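Long-range contact in PppA (Pseudomonas aeruginosa, PDB 6JKV), which probably removes phosphate from serine and threonine residues of proteins, as a manganese-binding PP2C-family phosphatase that regulates type VI secretion: residues V118-G130 and S134-L146. Numbering follows the deposited sequence.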
ATOM      1  N   VAL A 118      -8.101  10.964 -15.999  1.00 29.05           N
ATOM      2  CA  VAL A 118      -7.369  10.176 -14.959  1.00 28.03           C
ATOM      3  C   VAL A 118      -7.254  11.003 -13.680  1.00 27.07           C
ATOM      4  O   VAL A 118      -6.625  12.080 -13.717  1.00 26.29           O
ATOM      5  CB  VAL A 118      -5.981   9.724 -15.447  1.00 27.96           C
ATOM      6  CG1 VAL A 118      -5.377   8.706 -14.491  1.00 26.78           C
ATOM      7  CG2 VAL A 118      -6.038   9.161 -16.856  1.00 28.78           C
ATOM      8  N   MET A 119      -7.832  10.497 -12.593  1.00 26.64           N
ATOM      9  CA  MET A 119      -7.654  11.066 -11.237  1.00 26.17           C
ATOM     10  C   MET A 119      -8.018   9.985 -10.220  1.00 24.89           C
ATOM     11  O   MET A 119      -9.210   9.732  -9.988  1.00 26.05           O
ATOM     12  CB  MET A 119      -8.516  12.313 -11.034  1.00 28.03           C
ATOM     13  CG  MET A 119      -8.345  12.952  -9.657  1.00 27.73           C
ATOM     14  SD  MET A 119      -9.297  14.475  -9.437  1.00 29.51           S
ATOM     15  CE  MET A 119      -8.476  15.583 -10.579  1.00 30.89           C
ATOM     16  N   GLY A 120      -7.010   9.331  -9.662  1.00 22.97           N
ATOM     17  CA  GLY A 120      -7.250   8.275  -8.678  1.00 22.42           C
ATOM     18  C   GLY A 120      -5.983   7.856  -7.980  1.00 21.75           C
ATOM     19  O   GLY A 120      -4.920   8.469  -8.189  1.00 20.78           O
ATOM     20  N   SER A 121      -6.099   6.821  -7.165  1.00 20.81           N
ATOM     21  CA  SER A 121      -4.953   6.245  -6.440  1.00 20.19           C
ATOM     22  C   SER A 121      -5.324   4.853  -5.958  1.00 19.48           C
ATOM     23  O   SER A 121      -6.461   4.643  -5.515  1.00 18.84           O
ATOM     24  CB  SER A 121      -4.514   7.124  -5.297  1.00 20.46           C
ATOM     25  OG  SER A 121      -3.536   6.467  -4.501  1.00 19.94           O
ATOM     26  N   THR A 122      -4.378   3.933  -6.066  1.00 19.32           N
ATOM     27  CA  THR A 122      -4.484   2.617  -5.408  1.00 18.57           C
ATOM     28  C   THR A 122      -4.385   2.832  -3.897  1.00 17.18           C
ATOM     29  O   THR A 122      -3.999   3.938  -3.434  1.00 16.26           O
ATOM     30  CB  THR A 122      -3.408   1.653  -5.909  1.00 18.51           C
ATOM     31  OG1 THR A 122      -2.221   2.005  -5.193  1.00 17.69           O
ATOM     32  CG2 THR A 122      -3.203   1.738  -7.408  1.00 19.43           C
ATOM     33  N   LEU A 123      -4.729   1.802  -3.147  1.00 16.66           N
ATOM     34  CA  LEU A 123      -4.528   1.810  -1.690  1.00 17.03           C
ATOM     35  C   LEU A 123      -4.164   0.411  -1.228  1.00 16.06           C
ATOM     36  O   LEU A 123      -4.760  -0.539  -1.722  1.00 17.34           O
ATOM     37  CB  LEU A 123      -5.796   2.294  -0.987  1.00 17.74           C
ATOM     38  CG  LEU A 123      -5.706   2.197   0.531  1.00 17.80           C
ATOM     39  CD1 LEU A 123      -6.014   3.530   1.179  1.00 20.19           C
ATOM     40  CD2 LEU A 123      -6.601   1.094   1.064  1.00 18.28           C
ATOM     41  N   VAL A 124      -3.221   0.326  -0.297  1.00 15.89           N
ATOM     42  CA  VAL A 124      -2.998  -0.881   0.539  1.00 16.07           C
ATOM     43  C   VAL A 124      -2.726  -0.384   1.955  1.00 15.39           C
ATOM     44  O   VAL A 124      -1.873   0.506   2.126  1.00 15.70           O
ATOM     45  CB  VAL A 124      -1.866  -1.773  -0.011  1.00 16.10           C
ATOM     46  CG1 VAL A 124      -0.557  -1.025  -0.168  1.00 15.73           C
ATOM     47  CG2 VAL A 124      -1.667  -3.005   0.852  1.00 16.51           C
ATOM     48  N   LEU A 125      -3.469  -0.894   2.926  1.00 14.42           N
ATOM     49  CA  LEU A 125      -3.252  -0.540   4.343  1.00 14.74           C
ATOM     50  C   LEU A 125      -3.179  -1.829   5.153  1.00 15.11           C
ATOM     51  O   LEU A 125      -3.695  -2.866   4.703  1.00 14.21           O
ATOM     52  CB  LEU A 125      -4.327   0.437   4.842  1.00 14.58           C
ATOM     53  CG  LEU A 125      -5.729  -0.100   5.117  1.00 16.13           C
ATOM     54  CD1 LEU A 125      -5.865  -0.619   6.542  1.00 16.75           C
ATOM     55  CD2 LEU A 125      -6.766   0.989   4.868  1.00 17.10           C
ATOM     56  N   LEU A 126      -2.470  -1.746   6.274  1.00 15.25           N
ATOM     57  CA  LEU A 126      -2.484  -2.764   7.344  1.00 15.34           C
ATOM     58  C   LEU A 126      -2.815  -2.044   8.650  1.00 15.31           C
ATOM     59  O   LEU A 126      -2.185  -1.020   8.941  1.00 16.14           O
ATOM     60  CB  LEU A 126      -1.126  -3.467   7.397  1.00 14.99           C
ATOM     61  CG  LEU A 126      -0.900  -4.383   8.596  1.00 15.45           C
ATOM     62  CD1 LEU A 126      -1.618  -5.706   8.390  1.00 14.83           C
ATOM     63  CD2 LEU A 126       0.585  -4.600   8.845  1.00 15.18           C
ATOM     64  N   ALA A 127      -3.801  -2.546   9.382  1.00 15.37           N
ATOM     65  CA  ALA A 127      -4.162  -2.057  10.725  1.00 16.32           C
ATOM     66  C   ALA A 127      -4.002  -3.215  11.702  1.00 16.73           C
ATOM     67  O   ALA A 127      -4.465  -4.326  11.378  1.00 16.88           O
ATOM     68  CB  ALA A 127      -5.566  -1.521  10.726  1.00 17.11           C
ATOM     69  N   ALA A 128      -3.343  -2.972  12.829  1.00 16.10           N
ATOM     70  CA  ALA A 128      -2.996  -4.017  13.808  1.00 16.63           C
ATOM     71  C   ALA A 128      -3.475  -3.596  15.192  1.00 16.91           C
ATOM     72  O   ALA A 128      -3.383  -2.401  15.530  1.00 15.89           O
ATOM     73  CB  ALA A 128      -1.511  -4.291  13.795  1.00 16.20           C
ATOM     74  N   ARG A 129      -3.994  -4.568  15.939  1.00 18.58           N
ATOM     75  CA  ARG A 129      -4.314  -4.458  17.382  1.00 19.56           C
ATOM     76  C   ARG A 129      -3.886  -5.763  18.059  1.00 20.39           C
ATOM     77  O   ARG A 129      -4.522  -6.797  17.817  1.00 19.83           O
ATOM     78  CB  ARG A 129      -5.808  -4.209  17.597  1.00 20.03           C
ATOM     79  CG  ARG A 129      -6.306  -2.876  17.059  1.00 20.54           C
ATOM     80  CD  ARG A 129      -5.767  -1.715  17.865  1.00 21.89           C
ATOM     81  NE  ARG A 129      -6.427  -0.469  17.497  1.00 24.20           N
ATOM     82  CZ  ARG A 129      -6.054   0.337  16.506  1.00 23.41           C
ATOM     83  NH1 ARG A 129      -4.997   0.037  15.765  1.00 21.58           N
ATOM     84  NH2 ARG A 129      -6.749   1.445  16.263  1.00 24.20           N
ATOM     85  N   GLY A 130      -2.823  -5.713  18.856  1.00 21.55           N
ATOM     86  CA  GLY A 130      -2.262  -6.902  19.519  1.00 22.12           C
ATOM     87  C   GLY A 130      -1.928  -7.996  18.515  1.00 21.28           C
ATOM     88  O   GLY A 130      -1.117  -7.746  17.586  1.00 21.40           O
ATOM     89  N   SER A 134      -5.605  -6.519  10.066  1.00 16.73           N
ATOM     90  CA  SER A 134      -6.469  -6.507   8.867  1.00 16.72           C
ATOM     91  C   SER A 134      -5.736  -5.769   7.755  1.00 16.48           C
ATOM     92  O   SER A 134      -5.105  -4.739   8.039  1.00 16.30           O
ATOM     93  CB  SER A 134      -7.803  -5.883   9.161  1.00 16.78           C
ATOM     94  OG  SER A 134      -8.503  -6.619  10.149  1.00 16.60           O
ATOM     95  N   CYS A 135      -5.819  -6.293   6.538  1.00 15.78           N
ATOM     96  CA  CYS A 135      -5.342  -5.618   5.316  1.00 15.85           C
ATOM     97  C   CYS A 135      -6.562  -5.226   4.488  1.00 16.38           C
ATOM     98  O   CYS A 135      -7.419  -6.089   4.227  1.00 16.62           O
ATOM     99  CB  CYS A 135      -4.406  -6.514   4.518  1.00 16.17           C
ATOM    100  SG  CYS A 135      -3.997  -5.868   2.877  1.00 17.56           S
ATOM    101  N   LEU A 136      -6.644  -3.950   4.123  1.00 16.30           N
ATOM    102  CA  LEU A 136      -7.617  -3.452   3.123  1.00 17.00           C
ATOM    103  C   LEU A 136      -6.822  -2.964   1.916  1.00 16.79           C
ATOM    104  O   LEU A 136      -5.803  -2.281   2.107  1.00 16.52           O
ATOM    105  CB  LEU A 136      -8.448  -2.315   3.717  1.00 17.35           C
ATOM    106  CG  LEU A 136      -9.444  -2.705   4.804  1.00 18.54           C
ATOM    107  CD1 LEU A 136      -9.912  -1.474   5.573  1.00 19.87           C
ATOM    108  CD2 LEU A 136     -10.626  -3.458   4.217  1.00 19.33           C
ATOM    109  N   TRP A 137      -7.264  -3.304   0.712  1.00 18.05           N
ATOM    110  CA  TRP A 137      -6.556  -2.848  -0.507  1.00 17.92           C
ATOM    111  C   TRP A 137      -7.512  -2.744  -1.692  1.00 18.50           C
ATOM    112  O   TRP A 137      -8.566  -3.423  -1.730  1.00 17.91           O
ATOM    113  CB  TRP A 137      -5.361  -3.755  -0.811  1.00 17.59           C
ATOM    114  CG  TRP A 137      -5.680  -4.939  -1.667  1.00 18.16           C
ATOM    115  CD1 TRP A 137      -5.562  -5.017  -3.024  1.00 18.77           C
ATOM    116  CD2 TRP A 137      -6.141  -6.230  -1.228  1.00 17.61           C
ATOM    117  NE1 TRP A 137      -5.924  -6.262  -3.462  1.00 18.58           N
ATOM    118  CE2 TRP A 137      -6.278  -7.027  -2.383  1.00 18.11           C
ATOM    119  CE3 TRP A 137      -6.449  -6.789   0.019  1.00 17.01           C
ATOM    120  CZ2 TRP A 137      -6.711  -8.351  -2.323  1.00 18.83           C
ATOM    121  CZ3 TRP A 137      -6.875  -8.097   0.076  1.00 18.17           C
ATOM    122  CH2 TRP A 137      -6.996  -8.869  -1.081  1.00 18.91           C
ATOM    123  N   ALA A 138      -7.115  -1.887  -2.622  1.00 18.02           N
ATOM    124  CA  ALA A 138      -7.741  -1.691  -3.941  1.00 18.15           C
ATOM    125  C   ALA A 138      -6.664  -1.168  -4.888  1.00 16.97           C
ATOM    126  O   ALA A 138      -6.172  -0.055  -4.660  1.00 15.39           O
ATOM    127  CB  ALA A 138      -8.919  -0.758  -3.819  1.00 18.98           C
ATOM    128  N   GLY A 139      -6.274  -1.990  -5.863  1.00 17.81           N
ATOM    129  CA  GLY A 139      -5.228  -1.665  -6.845  1.00 17.93           C
ATOM    130  C   GLY A 139      -4.115  -2.696  -6.854  1.00 17.68           C
ATOM    131  O   GLY A 139      -4.348  -3.844  -6.436  1.00 17.44           O
ATOM    132  N   ASP A 140      -2.947  -2.308  -7.357  1.00 18.22           N
ATOM    133  CA  ASP A 140      -1.792  -3.217  -7.581  1.00 18.58           C
ATOM    134  C   ASP A 140      -0.651  -2.847  -6.628  1.00 18.64           C
ATOM    135  O   ASP A 140       0.505  -3.222  -6.906  1.00 18.16           O
ATOM    136  CB  ASP A 140      -1.331  -3.170  -9.038  1.00 19.60           C
ATOM    137  CG  ASP A 140      -0.936  -1.781  -9.515  1.00 19.20           C
ATOM    138  OD1 ASP A 140      -0.980  -0.844  -8.706  1.00 17.68           O
ATOM    139  OD2 ASP A 140      -0.598  -1.645 -10.701  1.00 21.26           O
ATOM    140  N   SER A 141      -0.955  -2.104  -5.564  1.00 17.65           N
ATOM    141  CA  SER A 141      -0.055  -1.940  -4.400  1.00 16.46           C
ATOM    142  C   SER A 141      -0.258  -3.150  -3.484  1.00 16.39           C
ATOM    143  O   SER A 141      -1.418  -3.598  -3.332  1.00 17.37           O
ATOM    144  CB  SER A 141      -0.299  -0.641  -3.693  1.00 15.95           C
ATOM    145  OG  SER A 141       0.077   0.470  -4.495  1.00 14.79           O
ATOM    146  N   ARG A 142       0.831  -3.681  -2.937  1.00 15.08           N
ATOM    147  CA  ARG A 142       0.833  -5.026  -2.329  1.00 16.13           C
ATOM    148  C   ARG A 142       1.150  -4.943  -0.837  1.00 16.13           C
ATOM    149  O   ARG A 142       1.845  -3.991  -0.384  1.00 16.43           O
ATOM    150  CB  ARG A 142       1.823  -5.936  -3.057  1.00 16.28           C
ATOM    151  CG  ARG A 142       1.378  -6.301  -4.462  1.00 17.27           C
ATOM    152  CD  ARG A 142       2.486  -6.964  -5.242  1.00 17.90           C
ATOM    153  NE  ARG A 142       2.065  -7.318  -6.589  1.00 19.74           N
ATOM    154  CZ  ARG A 142       2.620  -8.270  -7.326  1.00 21.54           C
ATOM    155  NH1 ARG A 142       3.620  -8.990  -6.846  1.00 22.54           N
ATOM    156  NH2 ARG A 142       2.165  -8.506  -8.543  1.00 22.66           N
ATOM    157  N   LEU A 143       0.615  -5.914  -0.103  1.00 16.23           N
ATOM    158  CA  LEU A 143       1.091  -6.296   1.241  1.00 15.83           C
ATOM    159  C   LEU A 143       1.635  -7.723   1.179  1.00 16.00           C
ATOM    160  O   LEU A 143       0.916  -8.625   0.683  1.00 15.05           O
ATOM    161  CB  LEU A 143      -0.045  -6.204   2.250  1.00 16.00           C
ATOM    162  CG  LEU A 143       0.281  -6.849   3.590  1.00 16.45           C
ATOM    163  CD1 LEU A 143       1.189  -5.939   4.407  1.00 16.15           C
ATOM    164  CD2 LEU A 143      -0.984  -7.194   4.342  1.00 17.42           C
ATOM    165  N   TYR A 144       2.857  -7.896   1.674  1.00 15.89           N
ATOM    166  CA  TYR A 144       3.502  -9.209   1.885  1.00 16.78           C
ATOM    167  C   TYR A 144       3.712  -9.442   3.380  1.00 16.99           C
ATOM    168  O   TYR A 144       3.874  -8.474   4.137  1.00 16.77           O
ATOM    169  CB  TYR A 144       4.863  -9.275   1.200  1.00 17.16           C
ATOM    170  CG  TYR A 144       4.861  -9.216  -0.304  1.00 18.48           C
ATOM    171  CD1 TYR A 144       4.841  -7.999  -0.968  1.00 18.23           C
ATOM    172  CD2 TYR A 144       4.944 -10.371  -1.061  1.00 18.63           C
ATOM    173  CE1 TYR A 144       4.878  -7.940  -2.351  1.00 18.57           C
ATOM    174  CE2 TYR A 144       4.985 -10.327  -2.441  1.00 19.20           C
ATOM    175  CZ  TYR A 144       4.955  -9.106  -3.088  1.00 18.75           C
ATOM    176  OH  TYR A 144       5.015  -9.045  -4.453  1.00 19.96           O
ATOM    177  N   ARG A 145       3.732 -10.707   3.779  1.00 17.66           N
ATOM    178  CA  ARG A 145       4.143 -11.099   5.145  1.00 18.40           C
ATOM    179  C   ARG A 145       5.387 -11.979   5.055  1.00 20.03           C
ATOM    180  O   ARG A 145       5.376 -12.937   4.281  1.00 23.14           O
ATOM    181  CB  ARG A 145       3.014 -11.823   5.872  1.00 18.73           C
ATOM    182  CG  ARG A 145       3.475 -12.505   7.153  1.00 18.73           C
ATOM    183  CD  ARG A 145       2.350 -13.111   7.950  1.00 19.27           C
ATOM    184  NE  ARG A 145       1.710 -14.185   7.216  1.00 19.77           N
ATOM    185  CZ  ARG A 145       0.603 -14.803   7.602  1.00 20.58           C
ATOM    186  NH1 ARG A 145       0.003 -14.447   8.726  1.00 20.98           N
ATOM    187  NH2 ARG A 145       0.085 -15.748   6.840  1.00 21.10           N
ATOM    188  N   LEU A 146       6.419 -11.638   5.823  1.00 19.32           N
ATOM    189  CA  LEU A 146       7.589 -12.512   6.041  1.00 19.00           C
ATOM    190  C   LEU A 146       7.428 -13.195   7.396  1.00 19.24           C
ATOM    191  O   LEU A 146       7.364 -12.493   8.424  1.00 19.73           O
ATOM    192  CB  LEU A 146       8.874 -11.687   5.993  1.00 19.04           C
ATOM    193  CG  LEU A 146      10.162 -12.497   6.093  1.00 19.57           C
ATOM    194  CD1 LEU A 146      10.457 -13.172   4.766  1.00 20.66           C
ATOM    195  CD2 LEU A 146      11.324 -11.618   6.511  1.00 19.24           C
TER
HETATM  196  O   HOH W   1      -3.737  -1.758  -3.912  1.00 18.99           O
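Thr122 OG1 and Ser141 OG share a hydrogen bond of 2.9 Å where strand 123-129 enters its antiparallel pairing with strand 134-138. A chi1 of 80° sets Thr122 OG1 between its backbone N and carbonyl carbon, facing Ser141, while CG2 lies over Gly139 and reaches Asp140 OD1 at 3.6 Å. Thr122 CB packs on Gly139 CA at 3.9 Å.

Two residues on, Val124 lies against the returning chain. Its CG1 rests on Ser141 CB at 3.6 Å, and CG2, anti to the backbone N, packs against the Arg142-Leu143 peptide and Leu143 CB. Strand 142-146 thus passes over the face bearing Val124, Leu126 and Cys135, at 38° to strand 123-129, as one layer of the PP2C beta-sandwich crosses the other. On the opposite face Leu125 and Leu136 run side by side, CG to CB 3.8 Å, with Leu123 beyond them touching helices 69-82 and 89-114.

Six backbone bonds join the hairpin strands through the pairs Leu123-Ala138, Leu125-Leu136 and Ala127-Ser134. Most are fairly straight, but Leu136 N reaches Leu125 O at 3.2 Å from above the carbonyl plane, with an N-H...O angle of only 139°. Where the chain leaves the hairpin, a water donates to Leu123 O (2.7 Å) and Ser141 O, linking the strand to the turn.

Farther out, Thr122 OG1 also hydrogen-bonds Asp61 N, and Asp61 is a ligand of both manganese ions; Asp140 lies beside the manganese ligand Asp214, its side chain about 5 Å from a metal ion. The buried hydroxyl pair therefore ties the turn between the sheets to the backbone of a metal ligand, consistent with a second-shell role in positioning the binuclear centre.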